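Local coordinates for protein sortase B (Streptococcus pyogenes, PDB 3PSQ) that is a class B sortase involved in pilus assembly, probably acting as a cysteine transpeptidase that joins proteins through an acyl-thioester intermediate, at residues A[100-112]-A[187-201]. Sequence-based numbering, arbitrary orientation. Where two conformers were deposited one is given.
Sequences NVMFGELPNFRKK and LSTCEDMTTDGRIIV. With ZN (zinc ion), chain L; EDO (1,2-ethanediol), chain E; EDO (1,2-ethanediol), chain C.
Asn-100 and Asp-192 approach from opposite directions, amide and carboxylate nearly coplanar, and ND2 donates to OD2 nearly along its C-O axis over 3.1 Å. The N-H...O angle of 175° makes the bond almost straight. That bond takes one carboxylate oxygen, while OD1 coordinates the zinc ion beside Cys-190 SG (2.3 Å from the metal), a water and His-96. ND2 also donates to His-96 O, which helps hold the amide, and Asn-100 thus acts as a second-shell residue to the metal.

Farther along, Arg-110 NH1 and Glu-191 OE1 form a salt bridge of 2.9 Å. The guanidinium and carboxylate planes stand 83° apart, which rules out a coplanar two-pronged pairing. A bend at chi3 in Arg-110 helps bring the guanidinium to Glu-191.

Between these polar ends, 100-112 packs on the antiparallel pair 184-190 and 197-205 of the sortase beta-barrel; one strand carries the predicted nucleophile Cys-190 and the other Arg-198, the predicted transition-state stabiliser. Ile-199 extends CG1 away from its own backbone N (chi1 -176°), and its CD1 lands 3.5 Å from Pro-107 CA and close to Leu-106 O. Leu-106 divides its methyls, CD1 over the Leu-187 backbone and CD2 against Val-201 CG2. The same methyl also receives Phe-109, whose CD2 lies 3.6 Å from Val-201 CG2; Phe-114 stacks edge-to-face on this ring. Phe-103 turns its edge to Ser-188 O, which lies in the ring plane 3.7 Å from CD2, while Leu-40 and Val-75 also pack against its side chain.

Behind this layer, Ser-188 OG donates to Ile-199 O, which also accepts from Thr-189 N, and Thr-189 OG1 bonds to Ala-94 O, tying the paired strands to the segment that leads into His-96.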
ATOM      1  N   ASN A 100      -6.356 -11.433   1.325  1.00 40.71           N
ATOM      2  CA  ASN A 100      -7.400 -12.166   0.631  1.00 40.62           C
ATOM      3  C   ASN A 100      -8.766 -11.485   0.756  1.00 40.00           C
ATOM      4  O   ASN A 100      -9.491 -11.414  -0.209  1.00 40.28           O
ATOM      5  CB  ASN A 100      -7.490 -13.621   1.127  1.00 41.41           C
ATOM      6  CG  ASN A 100      -6.532 -14.559   0.381  1.00 42.61           C
ATOM      7  OD1 ASN A 100      -6.886 -15.124  -0.643  1.00 43.63           O
ATOM      8  ND2 ASN A 100      -5.316 -14.725   0.905  1.00 42.14           N
ATOM      9  N   VAL A 101      -9.104 -10.961   1.926  1.00 39.39           N
ATOM     10  CA  VAL A 101     -10.404 -10.310   2.100  1.00 39.03           C
ATOM     11  C   VAL A 101     -10.516  -8.908   1.432  1.00 40.36           C
ATOM     12  O   VAL A 101     -11.538  -8.600   0.795  1.00 39.39           O
ATOM     13  CB  VAL A 101     -10.811 -10.253   3.582  1.00 38.71           C
ATOM     14  CG1 VAL A 101     -12.158  -9.523   3.761  1.00 37.80           C
ATOM     15  CG2 VAL A 101     -10.887 -11.716   4.178  1.00 38.50           C
ATOM     16  N   MET A 102      -9.457  -8.085   1.544  1.00 40.45           N
ATOM     17  CA  MET A 102      -9.547  -6.687   1.146  0.50 40.74           C
ATOM     18  C   MET A 102      -8.764  -6.299  -0.111  1.00 40.65           C
ATOM     19  O   MET A 102      -9.196  -5.415  -0.859  1.00 41.27           O
ATOM     20  CB  MET A 102      -9.201  -5.774   2.323  0.50 40.62           C
ATOM     21  CG  MET A 102     -10.071  -6.031   3.541  0.50 41.36           C
ATOM     22  SD  MET A 102      -9.438  -5.280   5.063  0.50 40.24           S
ATOM     23  CE  MET A 102      -9.744  -3.547   4.711  0.50 43.06           C
ATOM     24  N   PHE A 103      -7.644  -6.973  -0.343  1.00 40.12           N
ATOM     25  CA  PHE A 103      -6.747  -6.700  -1.461  1.00 39.29           C
ATOM     26  C   PHE A 103      -6.789  -7.824  -2.487  1.00 39.96           C
ATOM     27  O   PHE A 103      -5.795  -8.068  -3.156  1.00 39.69           O
ATOM     28  CB  PHE A 103      -5.281  -6.558  -0.960  1.00 38.63           C
ATOM     29  CG  PHE A 103      -4.895  -5.148  -0.435  1.00 36.29           C
ATOM     30  CD1 PHE A 103      -5.731  -4.065  -0.560  1.00 35.80           C
ATOM     31  CD2 PHE A 103      -3.623  -4.926   0.131  1.00 37.17           C
ATOM     32  CE1 PHE A 103      -5.332  -2.750  -0.101  1.00 35.22           C
ATOM     33  CE2 PHE A 103      -3.229  -3.651   0.620  1.00 35.19           C
ATOM     34  CZ  PHE A 103      -4.087  -2.563   0.484  1.00 33.49           C
ATOM     35  N   GLY A 104      -7.902  -8.554  -2.582  1.00 40.63           N
ATOM     36  CA  GLY A 104      -7.981  -9.648  -3.547  1.00 41.17           C
ATOM     37  C   GLY A 104      -7.891  -9.173  -4.997  1.00 42.65           C
ATOM     38  O   GLY A 104      -7.582  -9.960  -5.882  1.00 42.45           O
ATOM     39  N   GLU A 105      -8.204  -7.901  -5.266  1.00 43.86           N
ATOM     40  CA  GLU A 105      -8.126  -7.400  -6.653  1.00 45.20           C
ATOM     41  C   GLU A 105      -6.748  -6.926  -7.115  1.00 46.28           C
ATOM     42  O   GLU A 105      -6.549  -6.692  -8.319  1.00 48.05           O
ATOM     43  CB  GLU A 105      -9.106  -6.257  -6.852  1.00 44.92           C
ATOM     44  CG  GLU A 105     -10.572  -6.678  -6.715  1.00 44.05           C
ATOM     45  CD  GLU A 105     -11.461  -5.508  -6.391  1.00 44.51           C
ATOM     46  OE1 GLU A 105     -11.354  -4.954  -5.297  1.00 43.56           O
ATOM     47  OE2 GLU A 105     -12.288  -5.118  -7.223  1.00 48.75           O
ATOM     48  N   LEU A 106      -5.780  -6.787  -6.201  1.00 46.43           N
ATOM     49  CA  LEU A 106      -4.453  -6.256  -6.600  1.00 46.00           C
ATOM     50  C   LEU A 106      -3.856  -6.993  -7.821  1.00 46.11           C
ATOM     51  O   LEU A 106      -3.255  -6.352  -8.681  1.00 46.22           O
ATOM     52  CB  LEU A 106      -3.459  -6.193  -5.431  1.00 44.62           C
ATOM     53  CG  LEU A 106      -3.668  -5.117  -4.359  1.00 44.22           C
ATOM     54  CD1 LEU A 106      -2.499  -5.059  -3.373  1.00 40.93           C
ATOM     55  CD2 LEU A 106      -3.934  -3.740  -4.979  1.00 42.49           C
ATOM     56  N   PRO A 107      -4.013  -8.326  -7.894  1.00 46.07           N
ATOM     57  CA  PRO A 107      -3.420  -9.027  -9.026  1.00 47.62           C
ATOM     58  C   PRO A 107      -4.023  -8.647 -10.403  1.00 48.06           C
ATOM     59  O   PRO A 107      -3.501  -9.075 -11.430  1.00 47.82           O
ATOM     60  CB  PRO A 107      -3.685 -10.514  -8.719  1.00 46.93           C
ATOM     61  CG  PRO A 107      -3.902 -10.566  -7.286  1.00 46.71           C
ATOM     62  CD  PRO A 107      -4.515  -9.256  -6.871  1.00 46.54           C
ATOM     63  N   ASN A 108      -5.114  -7.893 -10.420  1.00 48.64           N
ATOM     64  CA  ASN A 108      -5.618  -7.388 -11.710  1.00 50.80           C
ATOM     65  C   ASN A 108      -4.583  -6.487 -12.369  1.00 51.16           C
ATOM     66  O   ASN A 108      -4.566  -6.348 -13.580  1.00 51.83           O
ATOM     67  CB  ASN A 108      -6.942  -6.627 -11.544  1.00 50.69           C
ATOM     68  CG  ASN A 108      -8.086  -7.549 -11.119  1.00 52.05           C
ATOM     69  OD1 ASN A 108      -8.011  -8.756 -11.317  1.00 52.28           O
ATOM     70  ND2 ASN A 108      -9.128  -6.985 -10.518  1.00 51.46           N
ATOM     71  N   PHE A 109      -3.716  -5.879 -11.563  1.00 51.63           N
ATOM     72  CA  PHE A 109      -2.675  -5.011 -12.093  1.00 52.14           C
ATOM     73  C   PHE A 109      -1.585  -5.742 -12.864  1.00 53.32           C
ATOM     74  O   PHE A 109      -0.724  -5.109 -13.470  1.00 53.12           O
ATOM     75  CB  PHE A 109      -2.085  -4.155 -10.985  1.00 50.72           C
ATOM     76  CG  PHE A 109      -2.998  -3.061 -10.535  1.00 49.03           C
ATOM     77  CD1 PHE A 109      -3.130  -1.898 -11.283  1.00 48.26           C
ATOM     78  CD2 PHE A 109      -3.739  -3.190  -9.381  1.00 44.90           C
ATOM     79  CE1 PHE A 109      -3.993  -0.865 -10.868  1.00 47.09           C
ATOM     80  CE2 PHE A 109      -4.574  -2.182  -8.970  1.00 46.74           C
ATOM     81  CZ  PHE A 109      -4.701  -1.003  -9.710  1.00 45.89           C
ATOM     82  N   ARG A 110      -1.622  -7.073 -12.829  1.00 55.28           N
ATOM     83  CA  ARG A 110      -0.742  -7.909 -13.640  1.00 56.87           C
ATOM     84  C   ARG A 110      -1.195  -7.892 -15.097  1.00 57.39           C
ATOM     85  O   ARG A 110      -0.401  -8.183 -15.997  1.00 57.99           O
ATOM     86  CB  ARG A 110      -0.733  -9.357 -13.131  1.00 56.92           C
ATOM     87  CG  ARG A 110      -0.231  -9.537 -11.675  1.00 61.23           C
ATOM     88  CD  ARG A 110      -0.436 -10.979 -11.132  1.00 64.18           C
ATOM     89  NE  ARG A 110       0.530 -11.849 -11.775  1.00 68.96           N
ATOM     90  CZ  ARG A 110       1.719 -12.159 -11.261  1.00 71.58           C
ATOM     91  NH1 ARG A 110       2.073 -11.722 -10.056  1.00 73.21           N
ATOM     92  NH2 ARG A 110       2.558 -12.922 -11.948  1.00 71.54           N
ATOM     93  N   LYS A 111      -2.472  -7.591 -15.327  1.00 57.87           N
ATOM     94  CA  LYS A 111      -3.045  -7.631 -16.670  1.00 58.75           C
ATOM     95  C   LYS A 111      -2.776  -6.322 -17.410  1.00 58.94           C
ATOM     96  O   LYS A 111      -3.101  -5.226 -16.909  1.00 58.13           O
ATOM     97  CB  LYS A 111      -4.557  -7.886 -16.615  1.00 58.91           C
ATOM     98  CG  LYS A 111      -4.991  -9.219 -16.000  1.00 61.63           C
ATOM     99  CD  LYS A 111      -6.500  -9.100 -15.593  1.00 67.23           C
ATOM    100  CE  LYS A 111      -7.156 -10.417 -15.105  1.00 69.32           C
ATOM    101  NZ  LYS A 111      -8.628 -10.479 -15.539  1.00 69.86           N
ATOM    102  N   LYS A 112      -2.195  -6.437 -18.608  1.00 59.54           N
ATOM    103  CA  LYS A 112      -1.855  -5.250 -19.426  1.00 60.99           C
ATOM    104  C   LYS A 112      -3.002  -4.259 -19.563  1.00 60.02           C
ATOM    105  O   LYS A 112      -2.871  -3.095 -19.198  1.00 61.27           O
ATOM    106  CB  LYS A 112      -1.344  -5.647 -20.825  1.00 61.99           C
ATOM    107  CG  LYS A 112      -0.755  -4.467 -21.618  1.00 66.46           C
ATOM    108  CD  LYS A 112      -0.230  -4.915 -22.994  1.00 74.00           C
ATOM    109  CE  LYS A 112       0.369  -3.722 -23.781  1.00 78.00           C
ATOM    110  NZ  LYS A 112       0.574  -4.002 -25.257  1.00 79.48           N
ATOM    111  N   LEU A 187       1.291  -0.640  -2.161  1.00 40.33           N
ATOM    112  CA  LEU A 187       0.244  -1.458  -1.575  1.00 41.01           C
ATOM    113  C   LEU A 187       0.628  -2.910  -1.869  1.00 41.09           C
ATOM    114  O   LEU A 187       0.948  -3.260  -3.004  1.00 39.59           O
ATOM    115  CB  LEU A 187      -1.121  -1.179  -2.208  1.00 41.13           C
ATOM    116  CG  LEU A 187      -1.512   0.229  -2.626  1.00 40.30           C
ATOM    117  CD1 LEU A 187      -2.767   0.141  -3.556  1.00 39.34           C
ATOM    118  CD2 LEU A 187      -1.766   1.076  -1.384  1.00 37.04           C
ATOM    119  N   SER A 188       0.541  -3.757  -0.853  1.00 41.50           N
ATOM    120  CA  SER A 188       1.086  -5.100  -0.953  1.00 41.53           C
ATOM    121  C   SER A 188       0.347  -6.146  -0.086  1.00 42.08           C
ATOM    122  O   SER A 188      -0.176  -5.846   1.006  1.00 41.90           O
ATOM    123  CB  SER A 188       2.561  -5.057  -0.530  1.00 41.36           C
ATOM    124  OG  SER A 188       3.220  -6.272  -0.830  1.00 41.41           O
ATOM    125  N   THR A 189       0.359  -7.385  -0.571  1.00 42.42           N
ATOM    126  CA  THR A 189      -0.027  -8.507   0.222  1.00 43.03           C
ATOM    127  C   THR A 189       0.599  -9.774  -0.366  1.00 44.07           C
ATOM    128  O   THR A 189       1.498  -9.694  -1.202  1.00 43.32           O
ATOM    129  CB  THR A 189      -1.584  -8.597   0.403  1.00 43.30           C
ATOM    130  OG1 THR A 189      -1.878  -9.619   1.358  1.00 42.37           O
ATOM    131  CG2 THR A 189      -2.290  -8.853  -0.914  1.00 39.14           C
ATOM    132  N   CYS A 190       0.146 -10.938   0.102  1.00 45.59           N
ATOM    133  CA  CYS A 190       0.615 -12.202  -0.447  1.00 47.02           C
ATOM    134  C   CYS A 190       0.027 -12.514  -1.830  1.00 48.82           C
ATOM    135  O   CYS A 190      -0.956 -11.933  -2.267  1.00 47.56           O
ATOM    136  CB  CYS A 190       0.278 -13.341   0.503  1.00 46.24           C
ATOM    137  SG  CYS A 190      -1.492 -13.527   0.805  1.00 44.64           S
ATOM    138  N   GLU A 191       0.660 -13.448  -2.513  1.00 51.93           N
ATOM    139  CA  GLU A 191       0.079 -14.026  -3.701  1.00 55.62           C
ATOM    140  C   GLU A 191       0.207 -15.543  -3.528  1.00 56.95           C
ATOM    141  O   GLU A 191       1.238 -16.117  -3.870  1.00 57.51           O
ATOM    142  CB  GLU A 191       0.817 -13.508  -4.935  1.00 55.87           C
ATOM    143  CG  GLU A 191       0.130 -13.765  -6.256  1.00 59.85           C
ATOM    144  CD  GLU A 191       0.378 -12.630  -7.236  1.00 66.33           C
ATOM    145  OE1 GLU A 191       1.516 -12.077  -7.229  1.00 67.10           O
ATOM    146  OE2 GLU A 191      -0.564 -12.289  -8.011  1.00 68.86           O
ATOM    147  N   ASP A 192      -0.828 -16.177  -2.971  1.00 58.98           N
ATOM    148  CA  ASP A 192      -0.763 -17.605  -2.566  1.00 60.86           C
ATOM    149  C   ASP A 192      -0.581 -18.632  -3.695  1.00 62.62           C
ATOM    150  O   ASP A 192      -0.540 -19.834  -3.417  1.00 63.28           O
ATOM    151  CB  ASP A 192      -1.989 -18.030  -1.745  1.00 60.17           C
ATOM    152  CG  ASP A 192      -2.206 -17.164  -0.528  1.00 60.42           C
ATOM    153  OD1 ASP A 192      -1.243 -16.916   0.254  1.00 56.43           O
ATOM    154  OD2 ASP A 192      -3.362 -16.718  -0.364  1.00 59.93           O
ATOM    155  N   MET A 193      -0.491 -18.186  -4.950  1.00 63.97           N
ATOM    156  CA  MET A 193      -0.222 -19.166  -5.996  0.50 64.95           C
ATOM    157  C   MET A 193       1.260 -19.398  -6.250  1.00 65.10           C
ATOM    158  O   MET A 193       1.606 -20.416  -6.822  1.00 66.08           O
ATOM    159  CB  MET A 193      -0.958 -18.846  -7.299  0.50 65.28           C
ATOM    160  CG  MET A 193      -2.494 -18.939  -7.192  0.50 66.99           C
ATOM    161  SD  MET A 193      -3.144 -20.592  -6.771  0.50 71.10           S
ATOM    162  CE  MET A 193      -3.689 -20.366  -5.070  0.50 70.61           C
ATOM    163  N   THR A 194       2.138 -18.498  -5.801  1.00 65.14           N
ATOM    164  CA  THR A 194       3.604 -18.703  -5.980  1.00 64.57           C
ATOM    165  C   THR A 194       4.359 -18.784  -4.639  1.00 63.28           C
ATOM    166  O   THR A 194       3.808 -18.404  -3.605  1.00 62.77           O
ATOM    167  CB  THR A 194       4.267 -17.651  -6.948  1.00 64.61           C
ATOM    168  OG1 THR A 194       3.992 -16.318  -6.501  1.00 66.36           O
ATOM    169  CG2 THR A 194       3.741 -17.814  -8.361  1.00 65.54           C
ATOM    170  N   THR A 195       5.610 -19.272  -4.665  1.00 61.73           N
ATOM    171  CA  THR A 195       6.312 -19.635  -3.412  1.00 60.24           C
ATOM    172  C   THR A 195       6.636 -18.399  -2.575  1.00 58.68           C
ATOM    173  O   THR A 195       7.439 -17.557  -3.010  1.00 58.81           O
ATOM    174  CB  THR A 195       7.592 -20.498  -3.667  1.00 60.83           C
ATOM    175  OG1 THR A 195       7.213 -21.786  -4.200  1.00 61.66           O
ATOM    176  CG2 THR A 195       8.396 -20.733  -2.359  1.00 60.11           C
ATOM    177  N   ASP A 196       6.014 -18.294  -1.388  1.00 55.82           N
ATOM    178  CA  ASP A 196       6.222 -17.136  -0.499  1.00 53.42           C
ATOM    179  C   ASP A 196       5.895 -15.840  -1.220  1.00 51.39           C
ATOM    180  O   ASP A 196       6.414 -14.783  -0.880  1.00 50.49           O
ATOM    181  CB  ASP A 196       7.674 -17.111  -0.019  1.00 53.34           C
ATOM    182  CG  ASP A 196       8.032 -18.371   0.735  1.00 52.99           C
ATOM    183  OD1 ASP A 196       7.230 -18.813   1.580  1.00 53.68           O
ATOM    184  OD2 ASP A 196       9.103 -18.930   0.504  1.00 54.26           O
ATOM    185  N   GLY A 197       5.013 -15.954  -2.216  1.00 49.40           N
ATOM    186  CA  GLY A 197       4.849 -14.928  -3.215  1.00 47.01           C
ATOM    187  C   GLY A 197       4.252 -13.683  -2.632  1.00 45.76           C
ATOM    188  O   GLY A 197       3.393 -13.775  -1.730  1.00 44.81           O
ATOM    189  N   ARG A 198       4.733 -12.523  -3.110  1.00 44.35           N
ATOM    190  CA  ARG A 198       4.133 -11.227  -2.720  1.00 44.40           C
ATOM    191  C   ARG A 198       3.810 -10.398  -3.955  1.00 44.01           C
ATOM    192  O   ARG A 198       4.551 -10.406  -4.932  1.00 44.75           O
ATOM    193  CB  ARG A 198       5.009 -10.417  -1.743  1.00 43.27           C
ATOM    194  CG  ARG A 198       5.356 -11.085  -0.421  1.00 42.41           C
ATOM    195  CD  ARG A 198       4.193 -11.110   0.544  1.00 40.97           C
ATOM    196  NE  ARG A 198       4.531 -11.764   1.813  1.00 42.73           N
ATOM    197  CZ  ARG A 198       4.315 -13.050   2.096  1.00 45.92           C
ATOM    198  NH1 ARG A 198       3.753 -13.847   1.185  1.00 49.30           N
ATOM    199  NH2 ARG A 198       4.627 -13.557   3.302  1.00 46.09           N
ATOM    200  N   ILE A 199       2.695  -9.692  -3.911  1.00 43.28           N
ATOM    201  CA  ILE A 199       2.436  -8.727  -4.946  1.00 43.58           C
ATOM    202  C   ILE A 199       2.614  -7.299  -4.402  1.00 43.78           C
ATOM    203  O   ILE A 199       2.206  -7.001  -3.277  1.00 43.17           O
ATOM    204  CB  ILE A 199       1.021  -8.910  -5.588  1.00 43.12           C
ATOM    205  CG1 ILE A 199       0.846  -7.917  -6.735  1.00 43.03           C
ATOM    206  CG2 ILE A 199      -0.070  -8.782  -4.528  1.00 42.11           C
ATOM    207  CD1 ILE A 199      -0.365  -8.168  -7.618  1.00 43.98           C
ATOM    208  N   ILE A 200       3.208  -6.417  -5.209  1.00 44.29           N
ATOM    209  CA  ILE A 200       3.273  -5.005  -4.847  1.00 44.29           C
ATOM    210  C   ILE A 200       2.779  -4.165  -6.028  1.00 45.36           C
ATOM    211  O   ILE A 200       3.235  -4.367  -7.157  1.00 45.06           O
ATOM    212  CB  ILE A 200       4.728  -4.559  -4.510  1.00 44.28           C
ATOM    213  CG1 ILE A 200       5.317  -5.429  -3.391  1.00 45.33           C
ATOM    214  CG2 ILE A 200       4.765  -3.085  -4.151  1.00 42.71           C
ATOM    215  CD1 ILE A 200       6.759  -5.122  -3.012  1.00 44.14           C
ATOM    216  N   VAL A 201       1.842  -3.258  -5.756  1.00 45.82           N
ATOM    217  CA  VAL A 201       1.463  -2.188  -6.658  1.00 47.09           C
ATOM    218  C   VAL A 201       2.034  -0.883  -6.098  1.00 48.34           C
ATOM    219  O   VAL A 201       1.722  -0.461  -4.962  1.00 48.34           O
ATOM    220  CB  VAL A 201      -0.055  -2.047  -6.794  1.00 46.95           C
ATOM    221  CG1 VAL A 201      -0.415  -0.788  -7.611  1.00 48.22           C
ATOM    222  CG2 VAL A 201      -0.665  -3.295  -7.461  1.00 46.92           C
TER
HETATM  223 ZN    ZN L 316      -1.557 -15.615   1.677  0.80 33.51          ZN
HETATM  224  C1  EDO E 240      -4.668 -11.301  -2.245  1.00 43.78           C
HETATM  225  O1  EDO E 240      -5.005 -12.685  -2.321  1.00 45.77           O
HETATM  226  C2  EDO E 240      -4.051 -10.834  -3.569  1.00 42.08           C
HETATM  227  O2  EDO E 240      -3.143 -11.799  -4.155  1.00 41.81           O
HETATM  228  C1  EDO C 238      -2.415  -9.196 -20.823  1.00 88.77           C
HETATM  229  O1  EDO C 238      -1.556  -9.156 -19.671  1.00 85.97           O
HETATM  230  C2  EDO C 238      -3.879  -8.891 -20.456  1.00 88.51           C
HETATM  231  O2  EDO C 238      -4.220  -7.562 -20.891  1.00 88.77           O
HETATM  232  O   HOH W   1      -5.420 -16.328  -2.755  1.00 60.39           O
HETATM  233  O   HOH W   2       0.354 -16.278   2.711  1.00 41.99           O